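Glucokinase (PDB 6EDI) probably binds glucose and ATP and transfers a phosphate to the sugar, as a glucokinase of the actin-like ATPase clan. Local coordinates at residues L99-H102 with G103-F106. Residues are numbered along the deposited sequence; the frame is centred on the assembly and turned at random.
Sequences LPDH and GASF
Asp101 reaches over the start of helix 104-107 and uses both carboxylate oxygens there. OD2 takes the N-H of Ser105, in the first turn of the helix, in a nearly straight bond, very short at 2.5 Å between OD2 and N, and receives a weak second bond from Ser105 OG. OD1 lies 3.0 Å from Gly103 N, at the N-cap just before the helix, a weak, bent bond. With CG between its own backbone N and carbonyl carbon (chi1 68°), the carboxylate is folded over the turn; a short, negatively charged side chain suits a helix start, where N-H groups point back along the axis without carbonyl partners in the helix and the dipole is probably favourable.

A type I turn from Leu99 to His102 runs into a type I' turn, which Ala104 N closes by donating to Asp101 O at 3.0 Å. Its central residues, His102 and Gly103, both have positive phi, which favours glycine at position 103; its bare CA lets Leu99 CD1 approach to 3.5 Å.

At the protein surface, the two overlapping turns join helix 84-98 to helix 104-107, just before strand 110-117. Leu99 and Phe106 both rest on helix 26-32, and Phe106 also meets Phe56 of strand 51-58 edge-to-face.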
loop_
_atom_site.group_PDB
_atom_site.type_symbol
_atom_site.label_atom_id
_atom_site.label_comp_id
_atom_site.label_asym_id
_atom_site.label_seq_id
_atom_site.Cartn_x
_atom_site.Cartn_y
_atom_site.Cartn_z
ATOM N N LEU A 99 -41.912 5.702 11.571
ATOM C CA LEU A 99 -42.236 4.832 10.442
ATOM C C LEU A 99 -43.352 3.873 10.851
ATOM O O LEU A 99 -43.396 3.415 11.997
ATOM C CB LEU A 99 -40.998 4.094 9.904
ATOM C CG LEU A 99 -40.015 5.010 9.159
ATOM C CD1 LEU A 99 -38.704 4.349 8.779
ATOM C CD2 LEU A 99 -40.681 5.578 7.918
ATOM N N PRO A 100 -44.282 3.600 9.921
ATOM C CA PRO A 100 -45.485 2.816 10.226
ATOM C C PRO A 100 -45.168 1.396 10.715
ATOM O O PRO A 100 -45.861 0.888 11.602
ATOM C CB PRO A 100 -46.216 2.761 8.879
ATOM C CG PRO A 100 -45.667 3.912 8.081
ATOM C CD PRO A 100 -44.239 4.021 8.506
ATOM N N ASP A 101 -44.141 0.771 10.139
ATOM C CA ASP A 101 -43.724 -0.565 10.549
ATOM C C ASP A 101 -42.503 -0.518 11.472
ATOM O O ASP A 101 -41.710 -1.459 11.504
ATOM C CB ASP A 101 -43.385 -1.403 9.317
ATOM C CG ASP A 101 -42.129 -0.911 8.600
ATOM O OD1 ASP A 101 -41.752 0.269 8.784
ATOM O OD2 ASP A 101 -41.519 -1.705 7.847
ATOM N N HIS A 102 -42.353 0.582 12.207
ATOM C CA HIS A 102 -41.186 0.815 13.067
ATOM C C HIS A 102 -39.881 0.791 12.265
ATOM O O HIS A 102 -38.816 0.470 12.799
ATOM C CB HIS A 102 -41.121 -0.197 14.221
ATOM C CG HIS A 102 -42.311 -0.160 15.131
ATOM N ND1 HIS A 102 -42.449 -1.012 16.209
ATOM C CD2 HIS A 102 -43.419 0.620 15.126
ATOM C CE1 HIS A 102 -43.589 -0.756 16.826
ATOM N NE2 HIS A 102 -44.197 0.229 16.189
ATOM N N GLY A 103 -39.970 1.129 10.980
ATOM C CA GLY A 103 -38.808 1.113 10.115
ATOM C C GLY A 103 -38.285 -0.288 9.875
ATOM O O GLY A 103 -37.096 -0.480 9.627
ATOM N N ALA A 104 -39.176 -1.272 9.939
ATOM C CA ALA A 104 -38.794 -2.656 9.679
ATOM C C ALA A 104 -38.382 -2.881 8.229
ATOM O O ALA A 104 -37.323 -3.453 7.963
ATOM C CB ALA A 104 -39.909 -3.605 10.067
ATOM N N SER A 105 -39.221 -2.455 7.288
ATOM C CA SER A 105 -38.931 -2.677 5.869
ATOM C C SER A 105 -37.673 -1.924 5.416
ATOM O O SER A 105 -36.988 -2.343 4.477
ATOM C CB SER A 105 -40.125 -2.298 4.989
ATOM O OG SER A 105 -40.366 -0.902 5.015
ATOM N N PHE A 106 -37.367 -0.823 6.096
ATOM C CA PHE A 106 -36.174 -0.035 5.787
ATOM C C PHE A 106 -34.885 -0.700 6.287
ATOM O O PHE A 106 -33.952 -0.947 5.518
ATOM C CB PHE A 106 -36.305 1.365 6.392
ATOM C CG PHE A 106 -35.266 2.336 5.906
ATOM C CD1 PHE A 106 -35.300 2.799 4.594
ATOM C CD2 PHE A 106 -34.269 2.794 6.756
ATOM C CE1 PHE A 106 -34.348 3.703 4.133
ATOM C CE2 PHE A 106 -33.314 3.700 6.308
ATOM C CZ PHE A 106 -33.357 4.152 4.991
#